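Long-range contacts in amidohydrolase (Pseudomonas aeruginosa, PDB 2I5G), which probably acts as a metallodipeptidase of the membrane dipeptidase (M19) family, hydrolysing dipeptides within a TIM-barrel fold: residues G15-K20 and T35-T40; G103-F108 and V145-R150; G129-D134 and K187-N192; T224-A229 and L297-M302. The protein carries 2 engineered substitutions. All coordinates share one frame; numbering follows the deposited sequence.

How the interactions relate
Interaction 1 is the buried core contact, a parallel pairing of strands 13-17 and 36-40 made by backbone bonds, with mostly apolar side chains and an asparagine and a threonine beside them. The other three lie nearer the periphery and join parts of the chain mainly by side chains, with a bridging water in interaction 2. Interaction 2 joins two helices and interaction 4 a helix start to a helix end; each combines an apolar patch with charged groups, and their centres are about 38 Å apart on opposite sides of the chain's centre. Interaction 3 is a surface meeting of two loops, built on rings and a thiol. Segments of interactions 2 and 3 alternate along the chain: 129-134 leads into helix 139-151, whose residues 145-150 serve interaction 2.

Interaction 1 (G15-K20 and T35-T40); sequences GLIIAK and TAANCT
Ile17 straddles Cys39 across the contact. Its N donates to Asn38 O at 3.1 Å, and its O accepts from Thr40 N at 3.2 Å, the latter bond nearly straight with 169° at the hydrogen. Donating to one neighbour of Cys39 and accepting from the other is the pattern of a parallel beta bridge. Leu16 CA also approaches Asn38 O, at 3.6 Å, in a CA-H...O contact that shares the acceptor of the first bond.

Side chains then divide between the two faces of the sheet. With CG1 beside its own backbone N (chi1 -72°) and the chain extended beyond, Ile17 carries CD1 to 3.9 Å from Ala37 CB; the small alanine leaves the long isoleucine branch able to lie against it. This face, which also bears Cys39, looks onto helix 23-31, where Met29 meets Ile17. Leu16 CD1 on the other face comes within 3.7 Å of Thr40 OG1. Asn38 lies beside Leu16, pointing the same way, its ND2 4.1 Å from Leu16 CD1. Just past the strand, the side chains of Ile18 and Thr40 lie side by side. Farther out, Gln93 NE2 is bonded to Thr40 OG1, and Leu16 packs on Ser179 and His180 of strand 177-181.

Strand 13-17, helix 23-31 and strand 36-40 make a beta-alpha-beta unit of the barrel. The pairing satisfies Ile17 N and O, Asn38 O and Thr40 N, which suits a buried place lined largely by apolar side chains, and the threonine hydroxyl, bonded to glutamine, is accommodated among them.

Interaction 2 (G103-F108 and V145-R150); sequences GYVEVF and VAEMNR
Glu147 OE2 is gripped twice: Arg150 NH2 donates to it at 2.8 Å, and a water that spans the contact donates to it also at 2.8 Å. The same water accepts from Glu106 N, 2.9 Å from its oxygen, so it links a carboxylate on one helix to the first turn of the other. These are neighbouring outer helices of the alpha/beta barrel, 103-110 and 139-151, whose short segments run 31° from parallel with axes 9.2 Å apart. They flank strand 113-117 along the chain, one before it and one after.

Arginine holds the glutamate side-on, NE to OE1 and NH2 to OE2, and this salt bridge one helical turn apart fixes the rotation of the carboxylate. Charged groups suit this partly exposed side of the contact, where each offsets the other's charge. Glu106 OE2 lies near the guanidinium plane but is too far for a salt bridge; its attraction to Arg150 probably offsets the nearness of two glutamates.

Beneath the charges the contact is apolar. Val105 is buried and small enough to let the helices approach, and it also packs on Ile144. Glu147, bent at chi2 (70°), offers its methylene to the valine while its acid turns outward, with CG 3.6 Å from Val105 CB. Selenomethionine Met148, whose side chain crosses the valine at about a right angle, touches Val105 CG1 with its CG at 3.8 Å.

Interaction 3 (G129-D134 and K187-N192); sequences GCYERD and KEHPRN
At the edge of the His189 ring, close to its plane, lies Tyr131 OH, 3.3 Å from His189 CE1. Another part of that edge is taken by Arg191 N, which donates to His189 ND1 at 2.8 Å, 7° out of the ring plane; this bond holds the imidazole's rotation. Over one face sits Pro190 CD, and the ring of Phe216 meets the histidine with its plane turned about 55°. The tyrosine side chain crosses that of His189 obliquely, and Tyr131 CE2 comes to 4.4 Å from Pro190 CB.

The short, polarisable side chain of Cys130 suits a place beside the arginine's methylenes. Cys130 SG, placed between its own N and carbonyl carbon (chi1 62°), reaches Arg191 CG at 3.5 Å. The arginine offers only its methylenes here: its NH2 is bonded to His180 O. A type I turn from His189 to Asn192, closed by Asn192 N on His189 O, shapes the loop, and proline fits its second position.

Arg133, in the same loop as Tyr131, forms a salt bridge with Glu167 of the second subunit, so this loop contributes to the dimer interface. Both loops follow barrel strands: residues 129-134 lead from strand 113-117 to helix 139-151, while residues 187-192 lead from strand 177-181 to helix 195-203.

Interaction 4 (T224-A229 and L297-M302); sequences TIDDYA and LLKRGM. Engineered in segment 297-302: Lys299 (natural residue Glu).
Asp226 turns its CG beside its own backbone N (chi1 -75°), while Arg300, bent at chi2 and extended at chi3 (-175°), runs out to meet it. Arg300 NE thus donates to Asp226 OD1 at 3.2 Å, in a salt bridge of one nitrogen to one oxygen. The oxygen lies near the guanidinium plane and uses its anti lone pair, the two flat groups being turned 40° apart. Asp226 O also lies over one face of the Arg300 guanidinium, offset toward its rim and 3.6 Å above the plane. Glu233, farther along the same helix 225-239, forms a salt bridge with Arg300 NH1.

The arginine's shaft serves the apolar half. Ala229 CB touches Arg300 CD at 3.7 Å and Leu297 CD2 at 3.9 Å; alanine is small enough to let helix 291-299 end against helix 225-239. Engineered Lys299 brings CE to 3.9 Å from Asp226 OD1, its amine lying beyond salt-bridge range.

The contact joins the start of one helix to the end of another. Thr224 and Asp227 form a capping box at the start of helix 225-239, with Thr224 N donating to Asp227 OD2. Helix 291-299 closes in a Schellman motif whose positive phi falls on Gly301. An acid in the first turn of a helix is probably favoured by the helix's amide end, and here Asp226 serves as well to receive the cation from the neighbouring helix terminus.

Interaction 1 (G15-K20 and T35-T40)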
loop_
_atom_site.group_PDB
_atom_site.type_symbol
_atom_site.label_atom_id
_atom_site.label_comp_id
_atom_site.label_asym_id
_atom_site.label_seq_id
_atom_site.Cartn_x
_atom_site.Cartn_y
_atom_site.Cartn_z
ATOM N N GLY A 15 15.330 -21.853 6.532
ATOM C CA GLY A 15 14.875 -20.650 5.860
ATOM C C GLY A 15 13.721 -19.889 6.492
ATOM O O GLY A 15 13.532 -18.712 6.188
ATOM N N LEU A 16 12.939 -20.539 7.348
ATOM C CA LEU A 16 11.831 -19.844 7.978
ATOM C C LEU A 16 11.268 -20.478 9.238
ATOM O O LEU A 16 10.897 -21.655 9.257
ATOM C CB LEU A 16 10.681 -19.658 7.000
ATOM C CG LEU A 16 9.755 -18.563 7.534
ATOM C CD1 LEU A 16 10.169 -17.237 6.909
ATOM C CD2 LEU A 16 8.314 -18.865 7.210
ATOM N N ILE A 17 11.180 -19.662 10.282
ATOM C CA ILE A 17 10.647 -20.091 11.560
ATOM C C ILE A 17 9.879 -18.939 12.217
ATOM O O ILE A 17 10.397 -17.832 12.331
ATOM C CB ILE A 17 11.785 -20.571 12.490
ATOM C CG1 ILE A 17 12.323 -21.910 11.988
ATOM C CG2 ILE A 17 11.284 -20.719 13.920
ATOM C CD1 ILE A 17 13.424 -22.508 12.860
ATOM N N ILE A 18 8.628 -19.208 12.599
ATOM C CA ILE A 18 7.753 -18.248 13.282
ATOM C C ILE A 18 7.194 -18.982 14.487
ATOM O O ILE A 18 6.009 -19.316 14.533
ATOM C CB ILE A 18 6.538 -17.790 12.437
ATOM C CG1 ILE A 18 6.050 -18.926 11.535
ATOM C CG2 ILE A 18 6.874 -16.555 11.670
ATOM C CD1 ILE A 18 6.967 -19.243 10.370
ATOM N N ALA A 19 8.062 -19.255 15.453
ATOM C CA ALA A 19 7.671 -19.954 16.666
ATOM C C ALA A 19 7.513 -18.956 17.798
ATOM O O ALA A 19 8.037 -17.848 17.727
ATOM C CB ALA A 19 8.730 -20.977 17.028
ATOM N N LYS A 20 6.773 -19.345 18.833
ATOM C CA LYS A 20 6.586 -18.489 20.004
ATOM C C LYS A 20 7.973 -18.463 20.643
ATOM O O LYS A 20 8.550 -19.519 20.900
ATOM C CB LYS A 20 5.584 -19.124 20.970
ATOM C CG LYS A 20 5.219 -18.262 22.163
ATOM C CD LYS A 20 4.163 -17.228 21.810
ATOM C CE LYS A 20 2.794 -17.875 21.627
ATOM N NZ LYS A 20 1.722 -16.890 21.286
ATOM N N THR A 35 22.050 -24.712 13.286
ATOM C CA THR A 35 23.157 -23.764 13.312
ATOM C C THR A 35 22.622 -22.339 13.230
ATOM O O THR A 35 23.017 -21.473 14.013
ATOM C CB THR A 35 24.124 -23.994 12.143
ATOM O OG1 THR A 35 24.550 -25.362 12.138
ATOM C CG2 THR A 35 25.342 -23.099 12.279
ATOM N N ALA A 36 21.718 -22.099 12.287
ATOM C CA ALA A 36 21.143 -20.770 12.136
ATOM C C ALA A 36 19.734 -20.835 11.562
ATOM O O ALA A 36 19.343 -21.837 10.964
ATOM C CB ALA A 36 22.035 -19.916 11.251
ATOM N N ALA A 37 18.970 -19.762 11.752
ATOM C CA ALA A 37 17.609 -19.721 11.247
ATOM C C ALA A 37 17.065 -18.319 10.968
ATOM O O ALA A 37 17.347 -17.368 11.699
ATOM C CB ALA A 37 16.690 -20.440 12.216
ATOM N N ASN A 38 16.288 -18.208 9.891
ATOM C CA ASN A 38 15.639 -16.955 9.504
ATOM C C ASN A 38 14.398 -16.832 10.386
ATOM O O ASN A 38 13.386 -17.488 10.134
ATOM C CB ASN A 38 15.199 -17.004 8.031
ATOM C CG ASN A 38 14.283 -15.838 7.640
ATOM O OD1 ASN A 38 13.868 -15.046 8.485
ATOM N ND2 ASN A 38 13.964 -15.738 6.350
ATOM N N CYS A 39 14.473 -16.004 11.420
ATOM C CA CYS A 39 13.335 -15.829 12.304
ATOM C C CYS A 39 12.534 -14.583 11.971
ATOM O O CYS A 39 13.073 -13.480 11.877
ATOM C CB CYS A 39 13.792 -15.789 13.762
ATOM S SG CYS A 39 14.508 -17.354 14.301
ATOM N N THR A 40 11.235 -14.781 11.787
ATOM C CA THR A 40 10.323 -13.706 11.461
ATOM C C THR A 40 10.005 -12.823 12.663
ATOM O O THR A 40 9.633 -13.312 13.727
ATOM C CB THR A 40 9.012 -14.276 10.908
ATOM O OG1 THR A 40 9.299 -15.105 9.775
ATOM C CG2 THR A 40 8.078 -13.163 10.490
#

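Interaction 2 (G103-F108 and V145-R150)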
loop_
_atom_site.group_PDB
_atom_site.type_symbol
_atom_site.label_atom_id
_atom_site.label_comp_id
_atom_site.label_asym_id
_atom_site.label_seq_id
_atom_site.Cartn_x
_atom_site.Cartn_y
_atom_site.Cartn_z
ATOM N N GLY A 103 14.268 4.932 3.203
ATOM C CA GLY A 103 15.342 5.085 4.165
ATOM C C GLY A 103 15.311 4.025 5.248
ATOM O O GLY A 103 16.323 3.791 5.912
ATOM N N TYR A 104 14.164 3.375 5.428
ATOM C CA TYR A 104 14.043 2.346 6.453
ATOM C C TYR A 104 14.727 1.053 6.051
ATOM O O TYR A 104 15.004 0.207 6.903
ATOM C CB TYR A 104 12.574 2.053 6.778
ATOM C CG TYR A 104 11.845 3.176 7.486
ATOM C CD1 TYR A 104 10.478 3.093 7.739
ATOM C CD2 TYR A 104 12.517 4.332 7.882
ATOM C CE1 TYR A 104 9.796 4.133 8.363
ATOM C CE2 TYR A 104 11.843 5.376 8.507
ATOM C CZ TYR A 104 10.485 5.270 8.741
ATOM O OH TYR A 104 9.819 6.310 9.345
ATOM N N VAL A 105 14.992 0.877 4.761
ATOM C CA VAL A 105 15.662 -0.342 4.335
ATOM C C VAL A 105 17.035 -0.386 5.000
ATOM O O VAL A 105 17.445 -1.414 5.527
ATOM C CB VAL A 105 15.831 -0.411 2.798
ATOM C CG1 VAL A 105 16.671 -1.631 2.431
ATOM C CG2 VAL A 105 14.461 -0.488 2.124
ATOM N N GLU A 106 17.738 0.735 4.997
ATOM C CA GLU A 106 19.055 0.793 5.618
ATOM C C GLU A 106 18.969 0.756 7.148
ATOM O O GLU A 106 19.864 0.233 7.813
ATOM C CB GLU A 106 19.777 2.058 5.163
ATOM C CG GLU A 106 21.116 2.304 5.827
ATOM C CD GLU A 106 21.852 3.470 5.199
ATOM O OE1 GLU A 106 21.252 4.565 5.089
ATOM O OE2 GLU A 106 23.026 3.292 4.814
ATOM N N VAL A 107 17.893 1.313 7.700
ATOM C CA VAL A 107 17.687 1.351 9.146
ATOM C C VAL A 107 17.539 -0.048 9.724
ATOM O O VAL A 107 18.178 -0.389 10.723
ATOM C CB VAL A 107 16.409 2.148 9.527
ATOM C CG1 VAL A 107 16.178 2.065 11.030
ATOM C CG2 VAL A 107 16.536 3.598 9.094
ATOM N N PHE A 108 16.685 -0.855 9.106
ATOM C CA PHE A 108 16.459 -2.209 9.598
ATOM C C PHE A 108 17.688 -3.072 9.414
ATOM O O PHE A 108 17.993 -3.926 10.249
ATOM C CB PHE A 108 15.246 -2.833 8.906
ATOM C CG PHE A 108 13.934 -2.361 9.463
ATOM C CD1 PHE A 108 13.632 -2.553 10.811
ATOM C CD2 PHE A 108 13.004 -1.720 8.649
ATOM C CE1 PHE A 108 12.420 -2.113 11.341
ATOM C CE2 PHE A 108 11.790 -1.273 9.167
ATOM C CZ PHE A 108 11.496 -1.470 10.518
ATOM N N VAL A 145 13.412 -2.458 -4.124
ATOM C CA VAL A 145 14.281 -3.562 -4.519
ATOM C C VAL A 145 15.700 -3.044 -4.668
ATOM O O VAL A 145 16.644 -3.628 -4.137
ATOM C CB VAL A 145 13.852 -4.187 -5.860
ATOM C CG1 VAL A 145 14.880 -5.229 -6.301
ATOM C CG2 VAL A 145 12.483 -4.834 -5.718
ATOM N N ALA A 146 15.834 -1.938 -5.394
ATOM C CA ALA A 146 17.127 -1.307 -5.622
ATOM C C ALA A 146 17.883 -1.047 -4.316
ATOM O O ALA A 146 19.014 -1.507 -4.160
ATOM C CB ALA A 146 16.937 -0.002 -6.382
ATOM N N GLU A 147 17.269 -0.315 -3.384
ATOM C CA GLU A 147 17.923 -0.025 -2.107
ATOM C C GLU A 147 18.291 -1.304 -1.357
ATOM O O GLU A 147 19.348 -1.375 -0.734
ATOM C CB GLU A 147 17.039 0.850 -1.211
ATOM C CG GLU A 147 17.693 1.196 0.136
ATOM C CD GLU A 147 18.871 2.165 0.004
ATOM O OE1 GLU A 147 19.576 2.124 -1.028
ATOM O OE2 GLU A 147 19.106 2.962 0.938
HETATM N N MSE A 148 17.423 -2.311 -1.411
HETATM C CA MSE A 148 17.699 -3.584 -0.747
HETATM C C MSE A 148 18.957 -4.233 -1.335
HETATM O O MSE A 148 19.728 -4.874 -0.614
HETATM C CB MSE A 148 16.504 -4.536 -0.882
HETATM C CG MSE A 148 15.316 -4.156 -0.013
HETATM SE SE MSE A 148 13.758 -5.310 -0.216
HETATM C CE MSE A 148 14.492 -6.911 0.583
ATOM N N ASN A 149 19.165 -4.066 -2.641
ATOM C CA ASN A 149 20.341 -4.631 -3.294
ATOM C C ASN A 149 21.584 -3.882 -2.842
ATOM O O ASN A 149 22.647 -4.474 -2.655
ATOM C CB ASN A 149 20.239 -4.520 -4.819
ATOM C CG ASN A 149 19.196 -5.441 -5.405
ATOM O OD1 ASN A 149 18.807 -6.422 -4.782
ATOM N ND2 ASN A 149 18.753 -5.141 -6.620
ATOM N N ARG A 150 21.437 -2.574 -2.670
ATOM C CA ARG A 150 22.542 -1.717 -2.259
ATOM C C ARG A 150 22.925 -1.920 -0.794
ATOM O O ARG A 150 24.106 -1.986 -0.451
ATOM C CB ARG A 150 22.159 -0.258 -2.492
ATOM C CG ARG A 150 23.303 0.722 -2.395
ATOM C CD ARG A 150 22.781 2.145 -2.541
ATOM N NE ARG A 150 22.041 2.555 -1.353
ATOM C CZ ARG A 150 22.608 2.819 -0.179
ATOM N NH1 ARG A 150 23.925 2.721 -0.040
ATOM N NH2 ARG A 150 21.858 3.170 0.861
HETATM O O HOH W 1 17.559 3.061 3.236
#

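Interaction 3 (G129-D134 and K187-N192)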
loop_
_atom_site.group_PDB
_atom_site.type_symbol
_atom_site.label_atom_id
_atom_site.label_comp_id
_atom_site.label_asym_id
_atom_site.label_seq_id
_atom_site.Cartn_x
_atom_site.Cartn_y
_atom_site.Cartn_z
ATOM N N GLY A 129 0.361 -9.687 -2.933
ATOM C CA GLY A 129 0.503 -11.067 -2.500
ATOM C C GLY A 129 -0.085 -12.146 -3.388
ATOM O O GLY A 129 -0.592 -11.872 -4.472
ATOM N N CYS A 130 -0.039 -13.382 -2.903
ATOM C CA CYS A 130 -0.522 -14.519 -3.672
ATOM C C CYS A 130 -1.984 -14.930 -3.491
ATOM O O CYS A 130 -2.419 -15.917 -4.080
ATOM C CB CYS A 130 0.381 -15.733 -3.417
ATOM S SG CYS A 130 0.405 -16.292 -1.700
ATOM N N TYR A 131 -2.749 -14.192 -2.698
ATOM C CA TYR A 131 -4.151 -14.559 -2.510
ATOM C C TYR A 131 -5.128 -13.583 -3.145
ATOM O O TYR A 131 -6.308 -13.582 -2.806
ATOM C CB TYR A 131 -4.488 -14.673 -1.025
ATOM C CG TYR A 131 -3.875 -15.861 -0.331
ATOM C CD1 TYR A 131 -2.569 -15.812 0.153
ATOM C CD2 TYR A 131 -4.613 -17.031 -0.131
ATOM C CE1 TYR A 131 -2.011 -16.895 0.827
ATOM C CE2 TYR A 131 -4.060 -18.126 0.544
ATOM C CZ TYR A 131 -2.758 -18.048 1.020
ATOM O OH TYR A 131 -2.193 -19.123 1.675
ATOM N N GLU A 132 -4.652 -12.771 -4.078
ATOM C CA GLU A 132 -5.501 -11.771 -4.710
ATOM C C GLU A 132 -4.969 -11.409 -6.094
ATOM O O GLU A 132 -3.815 -11.689 -6.411
ATOM C CB GLU A 132 -5.524 -10.530 -3.815
ATOM C CG GLU A 132 -6.367 -9.369 -4.290
ATOM C CD GLU A 132 -6.307 -8.187 -3.327
ATOM O OE1 GLU A 132 -7.224 -7.344 -3.370
ATOM O OE2 GLU A 132 -5.345 -8.093 -2.529
ATOM N N ARG A 133 -5.823 -10.799 -6.913
ATOM C CA ARG A 133 -5.439 -10.361 -8.251
ATOM C C ARG A 133 -4.090 -9.647 -8.092
ATOM O O ARG A 133 -3.973 -8.696 -7.322
ATOM C CB ARG A 133 -6.496 -9.395 -8.788
ATOM C CG ARG A 133 -6.262 -8.899 -10.204
ATOM C CD ARG A 133 -6.847 -7.495 -10.383
ATOM N NE ARG A 133 -8.271 -7.428 -10.058
ATOM C CZ ARG A 133 -8.921 -6.306 -9.759
ATOM N NH1 ARG A 133 -8.286 -5.144 -9.737
ATOM N NH2 ARG A 133 -10.214 -6.345 -9.473
ATOM N N ASP A 134 -3.077 -10.111 -8.817
ATOM C CA ASP A 134 -1.729 -9.551 -8.722
ATOM C C ASP A 134 -1.487 -8.436 -9.732
ATOM O O ASP A 134 -1.463 -8.674 -10.933
ATOM C CB ASP A 134 -0.715 -10.695 -8.900
ATOM C CG ASP A 134 0.729 -10.255 -8.719
ATOM O OD1 ASP A 134 1.582 -11.130 -8.450
ATOM O OD2 ASP A 134 1.023 -9.050 -8.859
ATOM N N LYS A 187 0.501 -30.244 -5.325
ATOM C CA LYS A 187 -0.693 -29.698 -4.676
ATOM C C LYS A 187 -0.967 -28.329 -5.314
ATOM O O LYS A 187 -0.083 -27.474 -5.352
ATOM C CB LYS A 187 -0.431 -29.527 -3.176
ATOM C CG LYS A 187 -1.568 -29.969 -2.262
ATOM C CD LYS A 187 -2.807 -29.103 -2.402
ATOM C CE LYS A 187 -3.909 -29.593 -1.478
ATOM N NZ LYS A 187 -5.136 -28.749 -1.544
ATOM N N GLU A 188 -2.181 -28.112 -5.804
ATOM C CA GLU A 188 -2.509 -26.848 -6.457
ATOM C C GLU A 188 -2.309 -25.574 -5.652
ATOM O O GLU A 188 -1.599 -24.677 -6.094
ATOM C CB GLU A 188 -3.938 -26.882 -7.000
ATOM C CG GLU A 188 -4.021 -27.567 -8.342
ATOM C CD GLU A 188 -2.908 -27.113 -9.277
ATOM O OE1 GLU A 188 -2.798 -25.894 -9.520
ATOM O OE2 GLU A 188 -2.138 -27.969 -9.765
ATOM N N HIS A 189 -2.948 -25.498 -4.490
ATOM C CA HIS A 189 -2.874 -24.336 -3.588
ATOM C C HIS A 189 -2.223 -23.029 -4.074
ATOM O O HIS A 189 -1.145 -23.025 -4.664
ATOM C CB HIS A 189 -2.209 -24.746 -2.266
ATOM C CG HIS A 189 -2.478 -23.796 -1.141
ATOM N ND1 HIS A 189 -1.925 -22.533 -1.083
ATOM C CD2 HIS A 189 -3.291 -23.901 -0.063
ATOM C CE1 HIS A 189 -2.389 -21.900 -0.020
ATOM N NE2 HIS A 189 -3.219 -22.710 0.616
ATOM N N PRO A 190 -2.872 -21.888 -3.790
ATOM C CA PRO A 190 -2.401 -20.551 -4.170
ATOM C C PRO A 190 -0.963 -20.187 -3.756
ATOM O O PRO A 190 -0.339 -19.323 -4.380
ATOM C CB PRO A 190 -3.427 -19.633 -3.513
ATOM C CG PRO A 190 -4.678 -20.437 -3.587
ATOM C CD PRO A 190 -4.203 -21.807 -3.163
ATOM N N ARG A 191 -0.432 -20.824 -2.715
ATOM C CA ARG A 191 0.923 -20.483 -2.296
ATOM C C ARG A 191 2.026 -21.368 -2.860
ATOM O O ARG A 191 3.208 -21.081 -2.682
ATOM C CB ARG A 191 1.023 -20.421 -0.769
ATOM C CG ARG A 191 1.781 -19.190 -0.328
ATOM C CD ARG A 191 1.800 -18.961 1.166
ATOM N NE ARG A 191 2.707 -19.861 1.871
ATOM C CZ ARG A 191 3.948 -20.141 1.486
ATOM N NH1 ARG A 191 4.451 -19.602 0.384
ATOM N NH2 ARG A 191 4.693 -20.957 2.218
ATOM N N ASN A 192 1.648 -22.442 -3.541
ATOM C CA ASN A 192 2.637 -23.328 -4.144
ATOM C C ASN A 192 3.121 -22.743 -5.468
ATOM O O ASN A 192 2.426 -21.932 -6.085
ATOM C CB ASN A 192 2.046 -24.715 -4.379
ATOM C CG ASN A 192 1.930 -25.512 -3.109
ATOM O OD1 ASN A 192 2.588 -25.208 -2.120
ATOM N ND2 ASN A 192 1.109 -26.549 -3.131
#

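Interaction 4 (T224-A229 and L297-M302)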
loop_
_atom_site.group_PDB
_atom_site.type_symbol
_atom_site.label_atom_id
_atom_site.label_comp_id
_atom_site.label_asym_id
_atom_site.label_seq_id
_atom_site.Cartn_x
_atom_site.Cartn_y
_atom_site.Cartn_z
ATOM N N THR A 224 4.160 -37.511 5.932
ATOM C CA THR A 224 5.211 -38.013 6.800
ATOM C C THR A 224 6.532 -37.366 6.404
ATOM O O THR A 224 6.628 -36.691 5.377
ATOM C CB THR A 224 5.361 -39.539 6.683
ATOM O OG1 THR A 224 5.906 -39.874 5.401
ATOM C CG2 THR A 224 4.008 -40.211 6.838
ATOM N N ILE A 225 7.548 -37.583 7.227
ATOM C CA ILE A 225 8.864 -37.020 6.986
ATOM C C ILE A 225 9.296 -37.332 5.549
ATOM O O ILE A 225 9.930 -36.511 4.890
ATOM C CB ILE A 225 9.867 -37.571 8.062
ATOM C CG1 ILE A 225 10.849 -36.475 8.482
ATOM C CG2 ILE A 225 10.583 -38.808 7.558
ATOM C CD1 ILE A 225 11.772 -36.020 7.408
ATOM N N ASP A 226 8.912 -38.508 5.057
ATOM C CA ASP A 226 9.245 -38.946 3.696
ATOM C C ASP A 226 8.540 -38.147 2.608
ATOM O O ASP A 226 9.106 -37.911 1.544
ATOM C CB ASP A 226 8.898 -40.422 3.516
ATOM C CG ASP A 226 9.885 -41.339 4.198
ATOM O OD1 ASP A 226 11.015 -41.472 3.686
ATOM O OD2 ASP A 226 9.533 -41.920 5.248
ATOM N N ASP A 227 7.300 -37.748 2.864
ATOM C CA ASP A 227 6.544 -36.969 1.892
ATOM C C ASP A 227 7.211 -35.616 1.703
ATOM O O ASP A 227 7.055 -34.969 0.670
ATOM C CB ASP A 227 5.104 -36.780 2.370
ATOM C CG ASP A 227 4.307 -38.070 2.333
ATOM O OD1 ASP A 227 4.091 -38.604 1.224
ATOM O OD2 ASP A 227 3.901 -38.550 3.411
ATOM N N TYR A 228 7.960 -35.198 2.714
ATOM C CA TYR A 228 8.672 -33.929 2.676
ATOM C C TYR A 228 9.906 -34.103 1.788
ATOM O O TYR A 228 10.165 -33.289 0.903
ATOM C CB TYR A 228 9.058 -33.530 4.103
ATOM C CG TYR A 228 9.751 -32.197 4.254
ATOM C CD1 TYR A 228 9.426 -31.115 3.433
ATOM C CD2 TYR A 228 10.681 -31.993 5.277
ATOM C CE1 TYR A 228 10.005 -29.860 3.631
ATOM C CE2 TYR A 228 11.262 -30.746 5.485
ATOM C CZ TYR A 228 10.917 -29.682 4.661
ATOM O OH TYR A 228 11.457 -28.437 4.898
ATOM N N ALA A 229 10.658 -35.173 2.019
ATOM C CA ALA A 229 11.837 -35.445 1.205
ATOM C C ALA A 229 11.390 -35.559 -0.250
ATOM O O ALA A 229 12.085 -35.116 -1.158
ATOM C CB ALA A 229 12.493 -36.742 1.647
ATOM N N LEU A 297 16.690 -38.004 4.064
ATOM C CA LEU A 297 17.244 -37.700 2.750
ATOM C C LEU A 297 18.428 -38.623 2.463
ATOM O O LEU A 297 18.616 -39.109 1.341
ATOM C CB LEU A 297 17.705 -36.242 2.704
ATOM C CG LEU A 297 16.599 -35.192 2.590
ATOM C CD1 LEU A 297 17.152 -33.831 2.969
ATOM C CD2 LEU A 297 16.057 -35.171 1.177
ATOM N N LEU A 298 19.211 -38.874 3.506
ATOM C CA LEU A 298 20.392 -39.719 3.414
ATOM C C LEU A 298 20.037 -41.166 3.069
ATOM O O LEU A 298 20.567 -41.737 2.113
ATOM C CB LEU A 298 21.141 -39.655 4.742
ATOM C CG LEU A 298 22.616 -40.034 4.792
ATOM C CD1 LEU A 298 23.399 -39.255 3.748
ATOM C CD2 LEU A 298 23.141 -39.727 6.189
ATOM N N LYS A 299 19.131 -41.754 3.842
ATOM C CA LYS A 299 18.727 -43.135 3.611
ATOM C C LYS A 299 17.792 -43.212 2.412
ATOM O O LYS A 299 17.183 -44.245 2.146
ATOM C CB LYS A 299 18.043 -43.706 4.859
ATOM C CG LYS A 299 16.696 -43.082 5.203
ATOM C CD LYS A 299 15.532 -43.917 4.672
ATOM C CE LYS A 299 14.179 -43.281 5.000
ATOM N NZ LYS A 299 13.913 -43.139 6.462
ATOM N N ARG A 300 17.706 -42.115 1.672
ATOM C CA ARG A 300 16.830 -42.056 0.521
ATOM C C ARG A 300 17.573 -42.056 -0.813
ATOM O O ARG A 300 16.954 -41.954 -1.869
ATOM C CB ARG A 300 15.942 -40.822 0.638
ATOM C CG ARG A 300 14.511 -41.084 0.266
ATOM C CD ARG A 300 13.575 -40.248 1.105
ATOM N NE ARG A 300 12.185 -40.590 0.828
ATOM C CZ ARG A 300 11.581 -40.354 -0.329
ATOM N NH1 ARG A 300 12.247 -39.768 -1.310
ATOM N NH2 ARG A 300 10.322 -40.720 -0.508
ATOM N N GLY A 301 18.897 -42.172 -0.762
ATOM C CA GLY A 301 19.686 -42.198 -1.983
ATOM C C GLY A 301 20.580 -40.989 -2.225
ATOM O O GLY A 301 21.597 -41.078 -2.920
HETATM N N MSE A 302 20.204 -39.852 -1.655
HETATM C CA MSE A 302 20.977 -38.630 -1.819
HETATM C C MSE A 302 22.345 -38.794 -1.159
HETATM O O MSE A 302 22.438 -39.153 0.010
HETATM C CB MSE A 302 20.214 -37.460 -1.188
HETATM C CG MSE A 302 20.706 -36.075 -1.581
HETATM SE SE MSE A 302 19.599 -34.644 -0.842
HETATM C CE MSE A 302 18.035 -34.884 -1.960
#